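Local coordinates for transcriptional repressor (Vibrio fischeri, PDB 3KV1), which probably represses transcription as a SorC-family regulator, sensing a carbohydrate effector through the putative sugar-binding domain crystallised here, at residues F20-R24 with L241-D247; L53-V59 with R80-V85; P121-P127 with G208-G212. All blocks are in the same frame, centred on the assembly; numbering follows the deposited sequence. Where two conformers were deposited one is given.

Interaction 1 of 3, residues F20-R24 with L241-D247; sequences FNLKR and LRTGVID
The D247 carbonyl anchors the chain at K23 and R24, taking two backbone N-H groups at once: K23 N lies 2.8 Å from D247 O, and R24 N reaches the same oxygen in a longer bond of 3.3 Å. The longer bond is the straighter of the two. Beside this polar fork, L22 CD2 reaches both L241 and I246, 4.1 Å from L241 CD2 and 4.0 Å from I246 CG2. Its CG stands anti to the carbonyl carbon (chi1 -57°), a torsion that carries the branch inward from a backbone running alongside. Further along, L241 sets its CD1 methyl squarely over the F20 ring, 3.8 Å from the ring centroid and 3° off the normal, a CH-pi contact in which the two side chains cross at about a right angle. Three waters bridge further oxygens: one joins F20 O to I246 O, one N21 O to I246 O, and one N21 O to the D247 carboxylate at OD1. In the next shell, L259 of helix 253-264 packs on both F20 and L241, V224 N binds D247 OD2, and N223 holds the K23 ammonium. The chemistry is thus divided: an apolar patch joins the helix ends, while direct and water-mediated bonds to oxygen atoms lead the chain into the parallel pairing of strands 24-28 and 248-252.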
ATOM      1  N   PHE A  20     -10.681 -34.958  -2.763  1.00 27.87           N
ATOM      2  CA  PHE A  20      -9.824 -34.008  -2.066  1.00 26.46           C
ATOM      3  C   PHE A  20     -10.547 -33.226  -0.973  1.00 33.58           C
ATOM      4  O   PHE A  20     -10.009 -32.260  -0.449  1.00 32.99           O
ATOM      5  CB  PHE A  20      -9.136 -33.072  -3.071  1.00 25.99           C
ATOM      6  CG  PHE A  20      -8.195 -33.792  -4.010  1.00 29.77           C
ATOM      7  CD1 PHE A  20      -7.020 -34.362  -3.527  1.00 37.39           C
ATOM      8  CD2 PHE A  20      -8.504 -33.934  -5.363  1.00 31.18           C
ATOM      9  CE1 PHE A  20      -6.149 -35.043  -4.387  1.00 41.48           C
ATOM     10  CE2 PHE A  20      -7.643 -34.619  -6.232  1.00 37.15           C
ATOM     11  CZ  PHE A  20      -6.467 -35.171  -5.744  1.00 36.68           C
ATOM     12  N   ASN A  21     -11.752 -33.666  -0.630  1.00 29.33           N
ATOM     13  CA  ASN A  21     -12.516 -33.019   0.422  1.00 32.88           C
ATOM     14  C   ASN A  21     -12.704 -31.516   0.172  1.00 28.01           C
ATOM     15  O   ASN A  21     -12.487 -30.700   1.057  1.00 29.62           O
ATOM     16  CB  ASN A  21     -11.802 -33.223   1.745  1.00 38.96           C
ATOM     17  CG  ASN A  21     -12.700 -33.777   2.787  1.00 61.91           C
ATOM     18  OD1 ASN A  21     -13.330 -33.027   3.542  1.00 63.34           O
ATOM     19  ND2 ASN A  21     -12.797 -35.108   2.830  1.00 70.11           N
ATOM     20  N   LEU A  22     -13.095 -31.152  -1.043  1.00 23.45           N
ATOM     21  CA  LEU A  22     -13.295 -29.753  -1.365  1.00 23.15           C
ATOM     22  C   LEU A  22     -14.740 -29.393  -1.139  1.00 25.45           C
ATOM     23  O   LEU A  22     -15.624 -30.259  -1.083  1.00 27.05           O
ATOM     24  CB  LEU A  22     -12.989 -29.504  -2.838  1.00 21.02           C
ATOM     25  CG  LEU A  22     -11.567 -29.926  -3.240  1.00 23.67           C
ATOM     26  CD1 LEU A  22     -11.423 -29.989  -4.781  1.00 22.72           C
ATOM     27  CD2 LEU A  22     -10.618 -28.901  -2.656  1.00 25.02           C
ATOM     28  N   LYS A  23     -14.979 -28.100  -1.050  1.00 20.72           N
ATOM     29  CA  LYS A  23     -16.327 -27.545  -1.161  1.00 21.48           C
ATOM     30  C   LYS A  23     -16.783 -27.500  -2.629  1.00 25.77           C
ATOM     31  O   LYS A  23     -17.950 -27.737  -2.926  1.00 28.17           O
ATOM     32  CB  LYS A  23     -16.345 -26.114  -0.604  1.00 22.84           C
ATOM     33  CG  LYS A  23     -16.314 -26.078   0.936  1.00 21.59           C
ATOM     34  CD  LYS A  23     -16.696 -24.652   1.487  1.00 25.10           C
ATOM     35  CE  LYS A  23     -16.370 -24.445   2.971  1.00 26.37           C
ATOM     36  NZ  LYS A  23     -16.931 -23.102   3.372  1.00 27.29           N
ATOM     37  N   ARG A  24     -15.854 -27.165  -3.522  0.60 22.24           N
ATOM     38  CA  ARG A  24     -16.142 -26.974  -4.942  0.60 24.72           C
ATOM     39  C   ARG A  24     -14.898 -27.305  -5.744  0.60 19.28           C
ATOM     40  O   ARG A  24     -13.778 -27.231  -5.236  0.60 18.89           O
ATOM     41  CB  ARG A  24     -16.505 -25.505  -5.255  0.60 25.95           C
ATOM     42  CG  ARG A  24     -17.901 -25.043  -4.874  0.60 33.46           C
ATOM     43  CD  ARG A  24     -18.998 -25.745  -5.693  0.60 39.12           C
ATOM     44  NE  ARG A  24     -19.092 -25.303  -7.084  0.60 34.71           N
ATOM     45  CZ  ARG A  24     -19.691 -24.181  -7.482  0.60 35.85           C
ATOM     46  NH1 ARG A  24     -20.237 -23.354  -6.589  0.60 40.08           N
ATOM     47  NH2 ARG A  24     -19.740 -23.881  -8.778  0.60 30.59           N
ATOM     48  N   LEU A 241      -2.925 -29.527  -2.513  1.00 22.66           N
ATOM     49  CA  LEU A 241      -4.131 -30.220  -2.088  1.00 24.98           C
ATOM     50  C   LEU A 241      -3.864 -31.046  -0.844  1.00 25.32           C
ATOM     51  O   LEU A 241      -4.699 -31.095   0.049  1.00 27.14           O
ATOM     52  CB  LEU A 241      -4.689 -31.090  -3.209  1.00 24.12           C
ATOM     53  CG  LEU A 241      -5.393 -30.265  -4.281  1.00 23.25           C
ATOM     54  CD1 LEU A 241      -5.609 -31.188  -5.478  1.00 25.79           C
ATOM     55  CD2 LEU A 241      -6.711 -29.649  -3.789  1.00 24.52           C
ATOM     56  N   ARG A 242      -2.676 -31.634  -0.758  1.00 23.62           N
ATOM     57  CA  ARG A 242      -2.362 -32.474   0.392  1.00 25.04           C
ATOM     58  C   ARG A 242      -2.232 -31.702   1.699  1.00 29.28           C
ATOM     59  O   ARG A 242      -2.335 -32.318   2.766  1.00 28.97           O
ATOM     60  CB  ARG A 242      -1.133 -33.364   0.117  1.00 22.67           C
ATOM     61  CG  ARG A 242      -1.513 -34.447  -0.890  1.00 24.25           C
ATOM     62  CD  ARG A 242      -0.301 -35.263  -1.255  1.00 27.04           C
ATOM     63  NE  ARG A 242      -0.638 -36.393  -2.137  1.00 34.67           N
ATOM     64  CZ  ARG A 242       0.222 -36.942  -2.984  1.00 38.07           C
ATOM     65  NH1 ARG A 242       1.464 -36.473  -3.065  1.00 34.66           N
ATOM     66  NH2 ARG A 242      -0.150 -37.969  -3.749  1.00 36.50           N
ATOM     67  N   THR A 243      -2.059 -30.371   1.641  1.00 23.02           N
ATOM     68  CA  THR A 243      -1.929 -29.606   2.887  1.00 22.55           C
ATOM     69  C   THR A 243      -3.246 -29.576   3.612  1.00 25.21           C
ATOM     70  O   THR A 243      -3.286 -29.300   4.801  1.00 28.19           O
ATOM     71  CB  THR A 243      -1.595 -28.122   2.664  1.00 22.38           C
ATOM     72  OG1 THR A 243      -2.679 -27.502   1.956  1.00 23.03           O
ATOM     73  CG2 THR A 243      -0.306 -27.973   1.905  1.00 24.56           C
ATOM     74  N   GLY A 244      -4.326 -29.797   2.876  1.00 25.88           N
ATOM     75  CA  GLY A 244      -5.669 -29.787   3.431  1.00 26.43           C
ATOM     76  C   GLY A 244      -6.317 -28.410   3.524  1.00 31.25           C
ATOM     77  O   GLY A 244      -7.458 -28.284   3.983  1.00 31.36           O
ATOM     78  N   VAL A 245      -5.614 -27.355   3.118  1.00 24.37           N
ATOM     79  CA  VAL A 245      -6.204 -26.028   3.350  1.00 20.68           C
ATOM     80  C   VAL A 245      -7.149 -25.540   2.272  1.00 22.37           C
ATOM     81  O   VAL A 245      -7.856 -24.525   2.483  1.00 22.42           O
ATOM     82  CB  VAL A 245      -5.150 -24.944   3.619  1.00 23.55           C
ATOM     83  CG1 VAL A 245      -4.212 -25.370   4.749  1.00 26.76           C
ATOM     84  CG2 VAL A 245      -4.366 -24.656   2.361  1.00 22.82           C
ATOM     85  N   ILE A 246      -7.176 -26.211   1.128  1.00 25.88           N
ATOM     86  CA  ILE A 246      -7.938 -25.687  -0.009  1.00 22.37           C
ATOM     87  C   ILE A 246      -9.404 -26.070   0.056  1.00 22.83           C
ATOM     88  O   ILE A 246      -9.725 -27.242   0.329  1.00 23.67           O
ATOM     89  CB  ILE A 246      -7.338 -26.170  -1.313  1.00 22.24           C
ATOM     90  CG1 ILE A 246      -5.928 -25.612  -1.443  1.00 24.92           C
ATOM     91  CG2 ILE A 246      -8.187 -25.692  -2.501  1.00 23.35           C
ATOM     92  CD1 ILE A 246      -5.210 -26.155  -2.675  1.00 26.09           C
ATOM     93  N   ASP A 247     -10.286 -25.090  -0.144  1.00 23.16           N
ATOM     94  CA  ASP A 247     -11.714 -25.382  -0.180  1.00 23.06           C
ATOM     95  C   ASP A 247     -12.306 -25.378  -1.588  1.00 24.72           C
ATOM     96  O   ASP A 247     -13.219 -26.157  -1.897  1.00 22.70           O
ATOM     97  CB  ASP A 247     -12.426 -24.417   0.729  1.00 22.32           C
ATOM     98  CG  ASP A 247     -11.832 -24.439   2.129  1.00 32.01           C
ATOM     99  OD1 ASP A 247     -11.951 -25.516   2.772  1.00 32.24           O
ATOM    100  OD2 ASP A 247     -11.205 -23.425   2.563  1.00 24.42           O
TER
HETATM  101  O   HOH W   1      -8.904 -30.004   0.736  1.00 39.16           O
HETATM  102  O   HOH W   2     -13.209 -27.992   2.157  1.00 40.80           O
HETATM  103  O   HOH W   3     -10.621 -28.908   2.075  1.00 63.72           O

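Interaction 2 of 3, residues L53-V59 with R80-V85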
ATOM      1  N   LEU A  53     -19.490 -13.611  -2.462  1.00 21.90           N
ATOM      2  CA  LEU A  53     -18.821 -12.610  -1.630  1.00 20.38           C
ATOM      3  C   LEU A  53     -19.829 -11.533  -1.209  1.00 23.92           C
ATOM      4  O   LEU A  53     -20.180 -10.660  -1.988  1.00 24.99           O
ATOM      5  CB  LEU A  53     -17.641 -12.003  -2.414  1.00 20.47           C
ATOM      6  CG  LEU A  53     -16.869 -10.896  -1.711  1.00 17.44           C
ATOM      7  CD1 LEU A  53     -16.311 -11.396  -0.380  1.00 19.46           C
ATOM      8  CD2 LEU A  53     -15.731 -10.415  -2.642  1.00 23.56           C
ATOM      9  N   GLN A  54     -20.311 -11.588   0.030  1.00 20.72           N
ATOM     10  CA  GLN A  54     -21.348 -10.643   0.461  1.00 19.83           C
ATOM     11  C   GLN A  54     -20.768  -9.308   0.935  1.00 21.81           C
ATOM     12  O   GLN A  54     -19.608  -9.245   1.342  1.00 23.50           O
ATOM     13  CB  GLN A  54     -22.180 -11.253   1.602  1.00 26.55           C
ATOM     14  CG  GLN A  54     -22.839 -12.613   1.247  1.00 24.83           C
ATOM     15  CD  GLN A  54     -23.706 -12.505  -0.006  1.00 32.32           C
ATOM     16  OE1 GLN A  54     -24.718 -11.805  -0.007  1.00 31.68           O
ATOM     17  NE2 GLN A  54     -23.300 -13.178  -1.077  1.00 31.62           N
ATOM     18  N   GLU A  55     -21.581  -8.259   0.887  0.56 25.18           N
ATOM     19  CA  GLU A  55     -21.219  -6.985   1.514  0.56 26.58           C
ATOM     20  C   GLU A  55     -20.715  -7.256   2.926  0.56 26.08           C
ATOM     21  O   GLU A  55     -21.301  -8.056   3.665  0.56 28.47           O
ATOM     22  CB  GLU A  55     -22.434  -6.052   1.569  0.56 32.15           C
ATOM     23  CG  GLU A  55     -23.626  -6.650   2.297  0.56 35.22           C
ATOM     24  CD  GLU A  55     -24.651  -5.602   2.704  0.56 48.19           C
ATOM     25  OE1 GLU A  55     -24.640  -4.502   2.111  0.56 49.97           O
ATOM     26  OE2 GLU A  55     -25.461  -5.879   3.617  0.56 50.16           O
ATOM     27  N   GLY A  56     -19.618  -6.606   3.304  1.00 24.70           N
ATOM     28  CA  GLY A  56     -19.088  -6.764   4.648  1.00 24.17           C
ATOM     29  C   GLY A  56     -18.131  -7.938   4.849  1.00 25.14           C
ATOM     30  O   GLY A  56     -17.533  -8.087   5.920  1.00 28.02           O
HETATM   31  N   MSE A  57     -18.004  -8.806   3.843  1.00 21.88           N
HETATM   32  CA  MSE A  57     -17.048  -9.911   3.907  1.00 17.75           C
HETATM   33  C   MSE A  57     -15.736  -9.450   3.298  1.00 19.78           C
HETATM   34  O   MSE A  57     -15.665  -8.402   2.631  1.00 23.47           O
HETATM   35  CB  MSE A  57     -17.569 -11.143   3.166  1.00 19.41           C
HETATM   36  CG  MSE A  57     -18.873 -11.648   3.768  1.00 22.95           C
HETATM   37 SE   MSE A  57     -19.363 -13.371   2.993  0.77 23.15          SE
HETATM   38  CE  MSE A  57     -20.876 -13.765   4.143  1.00 23.25           C
ATOM     39  N   ALA A  58     -14.716 -10.238   3.545  1.00 19.22           N
ATOM     40  CA  ALA A  58     -13.358  -9.911   3.138  1.00 19.99           C
ATOM     41  C   ALA A  58     -12.702 -11.084   2.438  1.00 22.50           C
ATOM     42  O   ALA A  58     -13.034 -12.253   2.700  1.00 19.50           O
ATOM     43  CB  ALA A  58     -12.550  -9.540   4.356  1.00 20.13           C
ATOM     44  N   VAL A  59     -11.734 -10.757   1.587  1.00 18.18           N
ATOM     45  CA  VAL A  59     -10.920 -11.761   0.873  1.00 15.44           C
ATOM     46  C   VAL A  59      -9.438 -11.491   1.169  1.00 17.10           C
ATOM     47  O   VAL A  59      -8.971 -10.331   1.005  1.00 21.17           O
ATOM     48  CB  VAL A  59     -11.142 -11.681  -0.688  1.00 17.76           C
ATOM     49  CG1 VAL A  59     -10.394 -12.821  -1.376  1.00 21.00           C
ATOM     50  CG2 VAL A  59     -12.660 -11.692  -1.043  1.00 22.90           C
ATOM     51  N   ARG A  80     -20.801  -4.710  -4.557  1.00 23.18           N
ATOM     52  CA  ARG A  80     -21.048  -4.896  -3.137  1.00 25.68           C
ATOM     53  C   ARG A  80     -19.865  -4.396  -2.341  1.00 31.94           C
ATOM     54  O   ARG A  80     -18.734  -4.394  -2.847  1.00 33.41           O
ATOM     55  CB  ARG A  80     -21.394  -6.370  -2.815  1.00 23.81           C
ATOM     56  CG  ARG A  80     -20.231  -7.350  -2.533  1.00 19.07           C
ATOM     57  CD  ARG A  80     -19.310  -7.612  -3.743  1.00 24.31           C
ATOM     58  NE  ARG A  80     -19.974  -7.960  -5.004  1.00 23.08           N
ATOM     59  CZ  ARG A  80     -20.316  -9.186  -5.401  1.00 24.87           C
ATOM     60  NH1 ARG A  80     -20.113 -10.246  -4.623  1.00 24.77           N
ATOM     61  NH2 ARG A  80     -20.845  -9.363  -6.601  1.00 24.23           N
ATOM     62  N   ASN A  81     -20.118  -3.980  -1.102  1.00 25.48           N
ATOM     63  CA  ASN A  81     -19.053  -3.397  -0.293  1.00 26.51           C
ATOM     64  C   ASN A  81     -18.223  -4.440   0.449  1.00 24.51           C
ATOM     65  O   ASN A  81     -18.324  -4.597   1.675  1.00 27.56           O
ATOM     66  CB  ASN A  81     -19.616  -2.360   0.678  1.00 30.27           C
ATOM     67  CG  ASN A  81     -18.519  -1.541   1.336  1.00 42.11           C
ATOM     68  OD1 ASN A  81     -17.379  -1.535   0.864  1.00 39.07           O
ATOM     69  ND2 ASN A  81     -18.856  -0.850   2.423  1.00 48.63           N
ATOM     70  N   ALA A  82     -17.390  -5.146  -0.292  1.00 25.01           N
ATOM     71  CA  ALA A  82     -16.535  -6.183   0.298  1.00 24.84           C
ATOM     72  C   ALA A  82     -15.115  -5.629   0.446  1.00 25.92           C
ATOM     73  O   ALA A  82     -14.782  -4.597  -0.145  1.00 31.41           O
ATOM     74  CB  ALA A  82     -16.541  -7.416  -0.574  1.00 25.00           C
ATOM     75  N   ARG A  83     -14.295  -6.280   1.262  0.51 21.75           N
ATOM     76  CA  ARG A  83     -12.937  -5.796   1.473  0.51 19.26           C
ATOM     77  C   ARG A  83     -11.981  -6.790   0.835  0.51 21.54           C
ATOM     78  O   ARG A  83     -12.217  -8.022   0.837  0.51 21.16           O
ATOM     79  CB  ARG A  83     -12.587  -5.654   2.964  0.51 21.74           C
ATOM     80  CG  ARG A  83     -12.945  -4.314   3.611  0.51 26.84           C
ATOM     81  CD  ARG A  83     -12.263  -4.167   4.978  0.51 32.16           C
ATOM     82  NE  ARG A  83     -12.732  -5.180   5.919  0.51 31.57           N
ATOM     83  CZ  ARG A  83     -11.994  -5.751   6.868  0.51 39.45           C
ATOM     84  NH1 ARG A  83     -10.716  -5.419   7.040  0.51 37.24           N
ATOM     85  NH2 ARG A  83     -12.546  -6.662   7.659  0.51 41.32           N
ATOM     86  N   PHE A  84     -10.907  -6.245   0.278  1.00 17.79           N
ATOM     87  CA  PHE A  84      -9.840  -7.060  -0.296  1.00 16.80           C
ATOM     88  C   PHE A  84      -8.541  -6.717   0.436  1.00 21.32           C
ATOM     89  O   PHE A  84      -8.078  -5.569   0.370  1.00 22.37           O
ATOM     90  CB  PHE A  84      -9.733  -6.781  -1.800  1.00 16.82           C
ATOM     91  CG  PHE A  84     -10.961  -7.207  -2.556  1.00 17.96           C
ATOM     92  CD1 PHE A  84     -11.995  -6.303  -2.775  1.00 19.74           C
ATOM     93  CD2 PHE A  84     -11.128  -8.534  -2.926  1.00 20.61           C
ATOM     94  CE1 PHE A  84     -13.150  -6.719  -3.456  1.00 20.77           C
ATOM     95  CE2 PHE A  84     -12.270  -8.946  -3.572  1.00 21.74           C
ATOM     96  CZ  PHE A  84     -13.294  -8.021  -3.828  1.00 19.51           C
ATOM     97  N   VAL A  85      -7.994  -7.698   1.162  1.00 15.52           N
ATOM     98  CA  VAL A  85      -6.888  -7.472   2.089  1.00 14.50           C
ATOM     99  C   VAL A  85      -5.644  -8.193   1.601  1.00 18.32           C
ATOM    100  O   VAL A  85      -5.692  -9.410   1.339  1.00 18.74           O
ATOM    101  CB  VAL A  85      -7.218  -8.012   3.497  1.00 19.21           C
ATOM    102  CG1 VAL A  85      -6.125  -7.587   4.473  1.00 21.82           C
ATOM    103  CG2 VAL A  85      -8.600  -7.503   3.964  1.00 20.19           C
TER
HETATM  104  O   HOH W   4     -22.877  -3.405  -0.521  1.00 35.45           O
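R80 folds back on L53 and gives its NH1 to the L53 carbonyl, where the chain has just left helix 34-52. The bond is short, NH1 to L53 O 2.7 Å, and falls on a lone pair in the carbonyl plane, although the oxygen sits 23° out of the guanidinium plane. CG lies between the backbone N and the carbonyl carbon (chi1 87°), and bends at the next two torsions curl the chain round that oxygen. NH2 is spent on the carbonyls of T78 and N50. Backbone groups pair in order: G56 N ties its type II turn to N81 O at 2.9 Å; R83 N binds M57 O; V59 N binds R83 O; and V85 N meets V59 O at 2.8 Å. The A58 N-H points away from segment 80-85 and is taken by the E150 carboxylate. In the conformer given, A58 CB lies over one face of the R83 guanidinium, whose NH1 salt-bridges E116. On the face that carries V59 and F84, L53 CD2 approaches F84 CZ at 3.6 Å, V59 CG2 lies 3.8 Å from F84 CE2, and A82 CB fits against L53 CG. This is the parallel strand pair of a beta-alpha-beta unit, strands 58-61 and 83-86 linked through helix 65-72. Strands 151-158 and 114-116 continue the sheet; helix 100-111 packs on F84, and helix 137-147 on R83 and V85.

Interaction 3 of 3, residues P121-P127 with G208-G212; sequences PAYVNDP and GRVIG
R209 runs its side chain along the V124-P127 backbone. CB sits 3.2 Å from V124 O, and a bend at chi2 (-59°) brings CD back to the same oxygen, also at 3.2 Å. NE then passes P127 CD at 4.2 Å, and the guanidinium lays one face over the N125 carbonyl, N125 O being 3.6 Å from NH1 with no hydrogen bond between them. At the tip NH1 binds F170 O and NH2 forms a salt bridge with E175, which fixes how the flat group is turned. The R209 carbonyl accepts V124 N at 2.9 Å and meets the edge of the Y123 ring. I211 N gives the second bond, 2.8 Å to A122 O, so that Y123 and V210 form a single bridge between two loops. V210 CG2 also lies at the Y123 ring edge, while the Y123 hydroxyl is hydrogen-bonded to H164 and Q63. I211 CD1 packs on V124 CG1 at 3.9 Å. Helix 127-134 starts at this loop, with D126 as its N-cap, and covers I211 through F133 and M134; helix 164-167 contributes M165, which touches Y123, R209 and V210, and H136 of the second subunit binds Y123 O.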
ATOM      1  N   PRO A 121       7.292  -4.809   2.862  1.00 21.54           N
ATOM      2  CA  PRO A 121       7.662  -5.475   1.607  1.00 20.13           C
ATOM      3  C   PRO A 121       7.330  -6.980   1.650  1.00 22.32           C
ATOM      4  O   PRO A 121       7.265  -7.578   2.726  1.00 21.21           O
ATOM      5  CB  PRO A 121       9.190  -5.324   1.537  1.00 21.11           C
ATOM      6  CG  PRO A 121       9.637  -4.778   2.829  1.00 28.53           C
ATOM      7  CD  PRO A 121       8.440  -4.416   3.688  1.00 25.73           C
ATOM      8  N   ALA A 122       7.185  -7.573   0.478  1.00 18.73           N
ATOM      9  CA  ALA A 122       6.932  -9.027   0.381  1.00 20.20           C
ATOM     10  C   ALA A 122       8.134  -9.825   0.875  1.00 21.97           C
ATOM     11  O   ALA A 122       7.975 -10.863   1.532  1.00 22.29           O
ATOM     12  CB  ALA A 122       6.648  -9.407  -1.070  1.00 20.35           C
ATOM     13  N   TYR A 123       9.338  -9.345   0.566  1.00 21.87           N
ATOM     14  CA  TYR A 123      10.573 -10.123   0.792  1.00 25.00           C
ATOM     15  C   TYR A 123      11.602  -9.368   1.601  1.00 28.48           C
ATOM     16  O   TYR A 123      11.715  -8.142   1.480  1.00 26.41           O
ATOM     17  CB  TYR A 123      11.223 -10.531  -0.539  1.00 22.71           C
ATOM     18  CG  TYR A 123      10.287 -11.327  -1.408  1.00 22.28           C
ATOM     19  CD1 TYR A 123       9.786 -12.544  -0.976  1.00 23.07           C
ATOM     20  CD2 TYR A 123       9.881 -10.849  -2.645  1.00 21.97           C
ATOM     21  CE1 TYR A 123       8.902 -13.287  -1.754  1.00 26.60           C
ATOM     22  CE2 TYR A 123       9.012 -11.581  -3.441  1.00 25.08           C
ATOM     23  CZ  TYR A 123       8.514 -12.796  -2.990  1.00 28.11           C
ATOM     24  OH  TYR A 123       7.661 -13.527  -3.790  1.00 28.88           O
ATOM     25  N   VAL A 124      12.360 -10.099   2.419  1.00 24.55           N
ATOM     26  CA  VAL A 124      13.485  -9.502   3.126  1.00 24.09           C
ATOM     27  C   VAL A 124      14.653 -10.492   3.023  1.00 28.12           C
ATOM     28  O   VAL A 124      14.456 -11.666   2.717  1.00 29.29           O
ATOM     29  CB  VAL A 124      13.141  -9.209   4.600  1.00 30.66           C
ATOM     30  CG1 VAL A 124      12.014  -8.210   4.672  1.00 29.93           C
ATOM     31  CG2 VAL A 124      12.737 -10.473   5.325  1.00 31.15           C
ATOM     32  N   ASN A 125      15.866 -10.016   3.264  0.66 25.95           N
ATOM     33  CA  ASN A 125      17.038 -10.869   3.099  0.66 30.39           C
ATOM     34  C   ASN A 125      17.482 -11.589   4.376  0.66 30.48           C
ATOM     35  O   ASN A 125      18.523 -12.262   4.390  0.66 31.55           O
ATOM     36  CB  ASN A 125      18.198 -10.084   2.482  0.66 34.68           C
ATOM     37  CG  ASN A 125      18.756  -9.016   3.420  0.66 38.69           C
ATOM     38  OD1 ASN A 125      19.626  -8.241   3.030  0.66 47.65           O
ATOM     39  ND2 ASN A 125      18.273  -8.984   4.660  0.66 34.67           N
ATOM     40  N   ASP A 126      16.682 -11.473   5.434  0.66 29.46           N
ATOM     41  CA  ASP A 126      17.076 -11.992   6.748  0.66 34.98           C
ATOM     42  C   ASP A 126      15.857 -12.188   7.646  0.66 34.25           C
ATOM     43  O   ASP A 126      15.046 -11.284   7.799  0.66 30.41           O
ATOM     44  CB  ASP A 126      18.046 -11.018   7.420  0.66 44.76           C
ATOM     45  CG  ASP A 126      18.089 -11.177   8.937  0.66 49.63           C
ATOM     46  OD1 ASP A 126      18.281 -12.315   9.430  0.66 47.45           O
ATOM     47  OD2 ASP A 126      17.951 -10.153   9.636  0.66 59.67           O
ATOM     48  N   PRO A 127      15.729 -13.373   8.250  1.00 29.81           N
ATOM     49  CA  PRO A 127      14.570 -13.619   9.117  1.00 31.47           C
ATOM     50  C   PRO A 127      14.511 -12.648  10.310  1.00 31.87           C
ATOM     51  O   PRO A 127      13.427 -12.459  10.852  1.00 33.96           O
ATOM     52  CB  PRO A 127      14.783 -15.065   9.613  1.00 35.28           C
ATOM     53  CG  PRO A 127      16.265 -15.330   9.395  1.00 40.74           C
ATOM     54  CD  PRO A 127      16.651 -14.529   8.186  1.00 37.39           C
ATOM     55  N   GLY A 208      11.504 -17.701   5.826  1.00 24.06           N
ATOM     56  CA  GLY A 208      12.149 -16.656   6.616  1.00 27.51           C
ATOM     57  C   GLY A 208      12.402 -15.373   5.822  1.00 28.77           C
ATOM     58  O   GLY A 208      12.836 -14.366   6.373  1.00 30.89           O
ATOM     59  N   ARG A 209      12.179 -15.424   4.508  1.00 25.39           N
ATOM     60  CA  ARG A 209      12.410 -14.260   3.662  1.00 22.50           C
ATOM     61  C   ARG A 209      11.111 -13.617   3.173  1.00 23.14           C
ATOM     62  O   ARG A 209      11.167 -12.755   2.323  1.00 24.54           O
ATOM     63  CB  ARG A 209      13.228 -14.648   2.401  1.00 23.37           C
ATOM     64  CG  ARG A 209      14.529 -15.374   2.689  1.00 23.71           C
ATOM     65  CD  ARG A 209      15.511 -14.583   3.567  1.00 28.78           C
ATOM     66  NE  ARG A 209      16.446 -15.546   4.140  1.00 29.93           N
ATOM     67  CZ  ARG A 209      17.615 -15.892   3.609  1.00 37.56           C
ATOM     68  NH1 ARG A 209      18.072 -15.315   2.498  1.00 35.81           N
ATOM     69  NH2 ARG A 209      18.331 -16.826   4.205  1.00 36.96           N
ATOM     70  N   VAL A 210       9.957 -14.056   3.686  0.73 21.42           N
ATOM     71  CA  VAL A 210       8.661 -13.583   3.185  0.73 21.43           C
ATOM     72  C   VAL A 210       7.821 -12.997   4.312  0.73 23.75           C
ATOM     73  O   VAL A 210       7.782 -13.547   5.407  0.73 26.41           O
ATOM     74  CB  VAL A 210       7.817 -14.717   2.535  0.73 26.28           C
ATOM     75  CG1 VAL A 210       6.566 -14.140   1.863  0.73 19.61           C
ATOM     76  CG2 VAL A 210       8.640 -15.478   1.528  0.73 26.85           C
ATOM     77  N   ILE A 211       7.138 -11.880   4.040  1.00 23.66           N
ATOM     78  CA  ILE A 211       6.247 -11.295   5.004  1.00 21.81           C
ATOM     79  C   ILE A 211       4.816 -11.464   4.535  1.00 20.39           C
ATOM     80  O   ILE A 211       4.430 -10.926   3.499  1.00 21.60           O
ATOM     81  CB  ILE A 211       6.536  -9.796   5.178  1.00 19.99           C
ATOM     82  CG1 ILE A 211       7.910  -9.655   5.863  1.00 26.15           C
ATOM     83  CG2 ILE A 211       5.464  -9.181   6.055  1.00 20.78           C
ATOM     84  CD1 ILE A 211       8.388  -8.268   5.967  1.00 35.09           C
ATOM     85  N   GLY A 212       4.036 -12.240   5.271  1.00 21.76           N
ATOM     86  CA  GLY A 212       2.650 -12.453   4.868  1.00 22.81           C
ATOM     87  C   GLY A 212       2.040 -13.512   5.755  1.00 23.94           C
ATOM     88  O   GLY A 212       2.634 -13.855   6.788  1.00 24.34           O
TER

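The three contacts show how backbone pairing changes with its setting. Interaction 2 leads from a turn into regular parallel strand pairing, its two segments only 21 residues apart, whereas interaction 1 brings together chain 217 residues apart just ahead of another parallel pair of the same mixed sheet and relies partly on water. Interaction 3 instead joins two loops through a single bridge and is the one of the three touched by the second subunit. All are partly buried, each mixing an apolar interior with an exposed rim. Arginine binds the carbonyl just past helix 34-52 in interaction 2 and lies along a loop in interaction 3. Interactions 1 and 3 lie on opposite sides of the chain's centre.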